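Local coordinates for protein dioxygenase (Pseudomonas brassicacearum, PDB 5V2D) that probably cleaves the central double bond of lignin-derived stilbenes with dioxygen, using a bound iron ion, as a member of the carotenoid-cleavage family, at residues Ser88-Ala93 / Val97-Arg102; Val455-Leu460 / Ser466-Leu471; Arg117-Val122 / Thr128-Ala133. All blocks are in the same frame, centred on the assembly; numbering follows the deposited sequence. Where two conformers were deposited one is given.

Contact 1: Ser88-Ala93 / Val97-Arg102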
# COMPACT_ATOMS: atom_id res chain seq x y z
N SER A 88 7.30 1.75 11.39
CA SER A 88 8.63 1.22 11.79
C SER A 88 9.66 1.92 10.92
O SER A 88 9.43 2.15 9.72
CB SER A 88 8.67 -0.27 11.56
OG SER A 88 7.88 -0.95 12.56
N GLY A 89 10.82 2.23 11.51
CA GLY A 89 11.98 2.73 10.78
C GLY A 89 13.18 1.86 11.12
O GLY A 89 13.58 1.83 12.28
N PHE A 90 13.74 1.14 10.14
CA PHE A 90 14.96 0.39 10.28
C PHE A 90 16.06 1.28 9.71
O PHE A 90 16.11 1.51 8.48
CB PHE A 90 14.92 -0.90 9.53
CG PHE A 90 14.00 -1.94 10.10
CD1 PHE A 90 14.43 -2.82 11.03
CD2 PHE A 90 12.69 -2.03 9.65
CE1 PHE A 90 13.64 -3.84 11.54
CE2 PHE A 90 11.86 -3.03 10.15
CZ PHE A 90 12.33 -3.95 11.11
N HIS A 91 16.95 1.77 10.57
CA HIS A 91 17.98 2.66 10.12
C HIS A 91 19.32 1.87 9.92
O HIS A 91 19.82 1.26 10.88
CB HIS A 91 18.21 3.75 11.14
CG HIS A 91 19.30 4.70 10.75
ND1 HIS A 91 19.22 5.50 9.62
CD2 HIS A 91 20.51 4.95 11.33
CE1 HIS A 91 20.34 6.21 9.52
NE2 HIS A 91 21.14 5.90 10.53
N PHE A 92 19.85 1.94 8.70
CA PHE A 92 21.03 1.21 8.27
C PHE A 92 22.21 2.23 8.27
O PHE A 92 22.16 3.26 7.60
CB PHE A 92 20.90 0.68 6.84
CG PHE A 92 19.94 -0.44 6.68
CD1 PHE A 92 20.40 -1.72 6.34
CD2 PHE A 92 18.60 -0.28 6.79
CE1 PHE A 92 19.53 -2.76 6.18
CE2 PHE A 92 17.72 -1.35 6.64
CZ PHE A 92 18.20 -2.59 6.34
N ALA A 93 23.26 1.91 9.00
CA ALA A 93 24.46 2.76 8.88
C ALA A 93 25.68 1.92 9.14
O ALA A 93 25.80 1.28 10.17
CB ALA A 93 24.46 3.95 9.83
N VAL A 97 22.16 -2.04 12.11
CA VAL A 97 20.73 -1.70 11.89
C VAL A 97 20.09 -1.50 13.25
O VAL A 97 20.34 -2.30 14.19
CB VAL A 97 19.99 -2.79 11.12
CG1 VAL A 97 18.63 -2.28 10.74
CG2 VAL A 97 20.71 -3.12 9.86
N SER A 98 19.34 -0.43 13.36
CA SER A 98 18.49 -0.19 14.54
C SER A 98 17.01 -0.06 14.14
O SER A 98 16.72 0.07 12.96
CB SER A 98 18.96 1.05 15.27
OG SER A 98 18.83 2.17 14.42
N LEU A 99 16.11 -0.17 15.13
CA LEU A 99 14.67 -0.15 14.83
C LEU A 99 13.99 0.78 15.82
O LEU A 99 14.28 0.76 17.04
CB LEU A 99 14.09 -1.52 14.96
CG LEU A 99 12.57 -1.66 14.91
CD1 LEU A 99 11.96 -1.24 13.61
CD2 LEU A 99 12.29 -3.12 15.23
N ARG A 100 13.11 1.60 15.27
CA ARG A 100 12.09 2.30 16.06
C ARG A 100 10.74 2.04 15.49
O ARG A 100 10.60 2.00 14.30
CB ARG A 100 12.32 3.76 15.91
CG ARG A 100 13.22 4.30 16.85
CD ARG A 100 12.42 5.63 17.24
NE ARG A 100 12.76 6.15 18.56
CZ ARG A 100 13.96 6.65 18.81
NH1 ARG A 100 14.92 6.74 17.85
NH2 ARG A 100 14.19 7.08 20.03
N ARG A 101 9.75 1.85 16.37
CA ARG A 101 8.40 1.51 15.94
C ARG A 101 7.46 2.35 16.82
O ARG A 101 7.57 2.24 18.06
CB ARG A 101 8.14 0.05 16.08
CG ARG A 101 6.81 -0.42 15.50
CD ARG A 101 6.79 -1.95 15.37
NE ARG A 101 5.63 -2.45 14.64
CZ ARG A 101 4.56 -3.03 15.12
NH1 ARG A 101 4.34 -3.14 16.43
NH2 ARG A 101 3.63 -3.45 14.23
N ARG A 102 6.61 3.14 16.21
CA ARG A 102 5.73 4.08 16.94
C ARG A 102 4.38 4.23 16.22
O ARG A 102 4.33 4.24 14.98
CB ARG A 102 6.33 5.51 17.08
CG ARG A 102 7.64 5.69 17.83
CD ARG A 102 7.48 5.39 19.35
NE ARG A 102 8.52 5.73 20.33
CZ ARG A 102 9.48 4.93 20.82
NH1 ARG A 102 9.70 3.72 20.35
NH2 ARG A 102 10.28 5.38 21.78
O HOH W 1 5.35 -1.08 11.83

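Contact 2: Val455-Leu460 / Ser466-Leu471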
# COMPACT_ATOMS: atom_id res chain seq x y z
N VAL A 455 15.12 -5.60 -0.03
CA VAL A 455 14.99 -5.72 1.40
C VAL A 455 13.50 -5.91 1.72
O VAL A 455 12.64 -5.19 1.19
CB VAL A 455 15.53 -4.51 2.10
CG1 VAL A 455 15.36 -4.66 3.64
CG2 VAL A 455 17.00 -4.31 1.74
N ALA A 456 13.18 -6.87 2.55
CA ALA A 456 11.81 -7.12 2.92
C ALA A 456 11.70 -7.83 4.24
O ALA A 456 12.60 -8.58 4.61
CB ALA A 456 11.13 -8.02 1.86
N LEU A 457 10.60 -7.65 4.92
CA LEU A 457 10.34 -8.45 6.08
C LEU A 457 9.93 -9.84 5.66
O LEU A 457 9.10 -10.04 4.75
CB LEU A 457 9.18 -7.87 6.93
CG LEU A 457 9.60 -6.65 7.80
CD1 LEU A 457 8.34 -6.06 8.39
CD2 LEU A 457 10.56 -7.01 8.92
N LEU A 458 10.52 -10.79 6.37
CA LEU A 458 10.23 -12.20 6.25
C LEU A 458 9.56 -12.63 7.56
O LEU A 458 10.09 -12.47 8.65
CB LEU A 458 11.53 -13.00 6.00
CG LEU A 458 11.41 -14.56 6.07
CD1 LEU A 458 10.57 -15.02 4.93
CD2 LEU A 458 12.80 -15.22 6.05
N ASN A 459 8.35 -13.15 7.41
CA ASN A 459 7.55 -13.63 8.49
C ASN A 459 7.79 -15.16 8.55
O ASN A 459 7.42 -15.86 7.61
CB ASN A 459 6.03 -13.38 8.27
CG ASN A 459 5.72 -12.00 7.77
OD1 ASN A 459 6.10 -11.04 8.41
ND2 ASN A 459 5.10 -11.91 6.50
N LEU A 460 8.32 -15.63 9.66
CA LEU A 460 8.54 -17.04 9.88
C LEU A 460 7.36 -17.47 10.71
O LEU A 460 7.35 -17.33 11.94
CB LEU A 460 9.85 -17.27 10.60
CG LEU A 460 11.21 -17.36 9.88
CD1 LEU A 460 11.15 -17.71 8.44
CD2 LEU A 460 11.97 -16.07 10.01
N SER A 466 10.29 -12.87 13.08
CA SER A 466 10.42 -11.96 11.97
C SER A 466 11.89 -11.66 11.76
O SER A 466 12.64 -11.56 12.72
CB SER A 466 9.65 -10.64 12.26
OG SER A 466 8.29 -10.88 12.49
N GLU A 467 12.28 -11.53 10.50
CA GLU A 467 13.61 -11.06 10.10
C GLU A 467 13.43 -10.02 9.03
O GLU A 467 12.49 -10.13 8.25
CB GLU A 467 14.45 -12.21 9.41
CG GLU A 467 14.68 -13.33 10.39
CD GLU A 467 15.44 -14.57 9.76
OE1 GLU A 467 15.52 -14.66 8.57
OE2 GLU A 467 15.94 -15.42 10.48
N LEU A 468 14.33 -9.06 8.97
CA LEU A 468 14.39 -8.22 7.81
C LEU A 468 15.51 -8.81 6.89
O LEU A 468 16.71 -8.85 7.31
CB LEU A 468 14.75 -6.83 8.22
CG LEU A 468 14.64 -5.75 7.17
CD1 LEU A 468 13.22 -5.62 6.67
CD2 LEU A 468 15.17 -4.43 7.77
N VAL A 469 15.14 -9.34 5.73
CA VAL A 469 16.13 -10.00 4.86
C VAL A 469 16.65 -9.05 3.78
O VAL A 469 15.92 -8.16 3.30
CB VAL A 469 15.61 -11.28 4.21
CG1 VAL A 469 15.36 -12.28 5.32
CG2 VAL A 469 14.41 -11.07 3.31
N VAL A 470 17.93 -9.21 3.44
CA VAL A 470 18.56 -8.44 2.41
C VAL A 470 19.11 -9.38 1.33
O VAL A 470 19.96 -10.22 1.62
CB VAL A 470 19.71 -7.62 3.00
CG1 VAL A 470 20.32 -6.75 1.88
CG2 VAL A 470 19.28 -6.76 4.21
N LEU A 471 18.61 -9.24 0.11
CA LEU A 471 19.04 -10.08 -1.05
C LEU A 471 19.73 -9.20 -2.04
O LEU A 471 19.55 -7.96 -2.09
CB LEU A 471 17.86 -10.77 -1.73
CG LEU A 471 17.28 -11.96 -0.97
CD1 LEU A 471 16.52 -11.54 0.32
CD2 LEU A 471 16.37 -12.73 -1.91

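Contact 3: Arg117-Val122 / Thr128-Ala133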
# COMPACT_ATOMS: atom_id res chain seq x y z
N ARG A 117 -10.77 2.62 25.02
CA ARG A 117 -11.46 1.62 24.18
C ARG A 117 -11.61 2.10 22.75
O ARG A 117 -11.47 3.29 22.49
CB ARG A 117 -12.86 1.26 24.74
CG ARG A 117 -13.84 2.45 24.74
CD ARG A 117 -15.18 2.12 25.47
NE ARG A 117 -15.82 3.42 25.73
CZ ARG A 117 -16.75 3.92 24.93
NH1 ARG A 117 -17.20 3.25 23.92
NH2 ARG A 117 -17.28 5.08 25.17
N SER A 118 -11.99 1.20 21.88
CA SER A 118 -12.29 1.51 20.51
C SER A 118 -13.58 2.34 20.48
O SER A 118 -14.52 2.05 21.20
CB SER A 118 -12.52 0.25 19.66
OG SER A 118 -13.13 0.52 18.46
N LEU A 119 -13.58 3.39 19.65
CA LEU A 119 -14.69 4.29 19.45
C LEU A 119 -15.16 4.31 18.00
O LEU A 119 -16.01 5.14 17.62
CB LEU A 119 -14.27 5.70 19.86
CG LEU A 119 -13.77 5.81 21.27
CD1 LEU A 119 -13.17 7.19 21.51
CD2 LEU A 119 -14.89 5.45 22.27
N ASN A 120 -14.59 3.44 17.17
CA ASN A 120 -14.75 3.54 15.77
C ASN A 120 -15.38 2.23 15.21
O ASN A 120 -15.01 1.13 15.63
CB ASN A 120 -13.41 3.93 15.11
CG ASN A 120 -12.95 5.34 15.47
OD1 ASN A 120 -12.53 5.59 16.59
ND2 ASN A 120 -13.03 6.25 14.51
N GLY A 121 -16.32 2.39 14.30
CA GLY A 121 -17.12 1.34 13.76
C GLY A 121 -16.61 0.79 12.45
O GLY A 121 -15.42 0.45 12.31
N VAL A 122 -17.53 0.77 11.48
CA VAL A 122 -17.32 0.17 10.20
C VAL A 122 -16.29 0.97 9.44
O VAL A 122 -16.31 2.22 9.48
CB VAL A 122 -18.67 0.11 9.42
CG1 VAL A 122 -18.46 -0.28 7.96
CG2 VAL A 122 -19.65 -0.91 10.09
N THR A 128 -21.12 5.08 11.90
CA THR A 128 -21.21 4.00 12.85
C THR A 128 -20.25 4.18 14.00
O THR A 128 -20.13 3.28 14.84
CB THR A 128 -20.85 2.68 12.16
OG1 THR A 128 -19.49 2.72 11.66
CG2 THR A 128 -21.82 2.45 11.06
N ASN A 129 -19.56 5.34 14.09
CA ASN A 129 -18.67 5.55 15.22
C ASN A 129 -19.43 5.84 16.52
O ASN A 129 -20.51 6.35 16.47
CB ASN A 129 -17.70 6.71 14.96
CG ASN A 129 -16.67 6.39 13.89
OD1 ASN A 129 -16.52 5.26 13.49
ND2 ASN A 129 -15.98 7.41 13.41
N ASP A 130 -18.79 5.65 17.65
CA ASP A 130 -19.29 6.19 18.95
C ASP A 130 -19.22 7.70 18.85
O ASP A 130 -18.37 8.28 18.18
CB ASP A 130 -18.33 5.69 20.01
CG ASP A 130 -18.75 6.00 21.44
OD1 ASP A 130 -18.71 7.16 21.90
OD2 ASP A 130 -18.98 5.01 22.15
N SER A 131 -20.14 8.38 19.54
CA SER A 131 -20.18 9.85 19.49
C SER A 131 -18.95 10.46 20.15
O SER A 131 -18.60 11.56 19.82
CB SER A 131 -21.48 10.35 20.17
OG SER A 131 -21.45 9.84 21.49
N LEU A 132 -18.20 9.73 20.95
CA LEU A 132 -16.94 10.23 21.50
C LEU A 132 -15.68 10.06 20.57
O LEU A 132 -14.60 10.58 20.91
CB LEU A 132 -16.63 9.47 22.78
CG LEU A 132 -17.16 9.94 24.20
CD1 LEU A 132 -18.00 11.16 24.24
CD2 LEU A 132 -17.64 8.77 25.04
N ALA A 133 -15.83 9.37 19.44
CA ALA A 133 -14.75 9.21 18.50
C ALA A 133 -14.32 10.56 17.99
O ALA A 133 -15.15 11.49 17.91
CB ALA A 133 -15.22 8.45 17.31
O HOH W 2 -15.49 4.30 11.02

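Contact 1: Ser88-Ala93 / Val97-Arg102
F90 and L99, a non-hydrogen-bonded antiparallel pair, lie side by side and point the same way. The methyl CD1 of L99 sits over the centre of the F90 ring, 3.7 Å from its centroid and only 10° off the normal, which is a CH-pi contact; V97 CG1 reaches the edge of that ring. At the next non-hydrogen-bonded pair, two residues on, V97 CG2 covers the F92 ring toward its rim, 3.8 Å from F92 CD1. In both phenylalanines CG anti to the carbonyl carbon (chi1 near -70°) sets the ring beside its neighbour, and the near-perpendicular chi2 turns a face to it. Shortening F90 to an alanine is likely to leave L99 CD1 without the ring it rests on and to open a gap there. On this same face, S88 OG lies 3.2 Å from R101 CG, and a water joins S88 OG (2.6 Å) to R101 NE; the guanidinium itself continues to D68 and the carbonyl of I41. G89 with R100 and H91 with S98 supply the paired backbone bonds. Strand 60-67 flanks this hairpin beyond residues 88-93 and strand 43-45 beyond 97-102, while I484 and I486 of strand 482-486 cover the aromatic face.

Contact 2: Val455-Leu460 / Ser466-Leu471
V455-L460 and S466-L471 run antiparallel, their short axes 142° apart and 4.6 Å at closest approach, with hydrogen-bonded pairs at A456-V469 and L458-E467; the L458 N to E467 O bond (2.8 Å) is the straightest, at 176°. The side chains divide between two faces. On one, L468 extends CG anti to its own backbone N (chi1 -170°); with chi2 near +60°, this brings CD1 over the A456 peptide, 3.6 Å from A456 C, and within 3.8 Å of L457 CD2. V455 crosses L468 obliquely, CG1 to L468 CG at 3.8 Å, while V455 CG2 runs alongside V470 CG1. On the other face V469 CG2 presses close to A456 O (3.3 Å), and V469 CG1 leans on L458 CB. L458 and E467 stand side by side there, and L460 CD2 rests against the far end of the glutamate, 3.8 Å from E467 CD. That buried carboxylate is therefore bordered by leucine methyls, but its two oxygens are matched by salt bridges to R483 and R465, which probably favours the ionised form. Strands 433-442 and 482-486 flank the pair, so it forms a central hairpin in one antiparallel sheet of the seven-bladed beta-propeller characteristic of carotenoid-cleavage oxygenases.

Contact 3: Arg117-Val122 / Thr128-Ala133
R117 and D130 meet in a salt bridge, R117 NH1 to D130 OD2 at 3.1 Å. A weak second bond runs from R117 NH2 to the same oxygen. The carboxylate oxygen lies near the guanidinium plane, at its edge, yet the arginine approaches D130 from above the carboxylate plane; the two planes stand 61° apart, so this is not a flat two-oxygen pairing. L119 packs against the pair: its CD2 covers the centre of one guanidinium face, and its CB touches A133 CB at 3.9 Å. Farther along, three bonds tie the two segments together. L119 O accepts from D130 N (2.8 Å), N129 OD1 from G121 N (3.0 Å), and T128 OG1 from V122 N (2.8 Å). For the last, the hydroxyl of T128 sits between its own backbone N and carbonyl carbon (chi1 61°), facing V122, and donates a hydrogen bond to N125 O.

A second shell fixes these groups. D130 OD1 uses its anti lone pair to accept from L132 N, an Asx turn that overlaps the type I turn from D130 to A133 and holds the carboxylate in place. The amides of N120 and N129 bring their ND2 atoms to 3.4 Å, two donors that do not bond each other; both bond N137 OD1, a shared acceptor consistent with their closeness. N120 OD1 turns to Q112 of helix 107-115, and a water sits 2.8 Å from N129 OD1.

The chemistry implies a loop without strand pairing, held by one backbone bond and two side-chain acceptors, N129 OD1 and T128 OG1, that take backbone N-H groups, with the R117-D130 salt bridge at the more exposed end.

In the fold
Contact 1 comes first along the chain, then contact 3, then contact 2. Contacts 1 and 2 are hairpins of two different antiparallel sheets, with centres 14 Å apart, and they pack directly: F90 CG lies 3.6 Å from L468 CD2, and F92 CZ 3.8 Å from that same methyl. They thus form part of the hydrophobic seam between two propeller blades. The blade of contact 1 combines N-terminal strands with C-terminal strand 496-500, and that of contact 2 combines C-terminal strands with 50-52, consistent with the two chain ends closing the ring. Contact 3 stands apart in the loop between helix 107-115 and strand 143-147, its nearest atoms about 17 Å from contact 1 and 25 Å from contact 2.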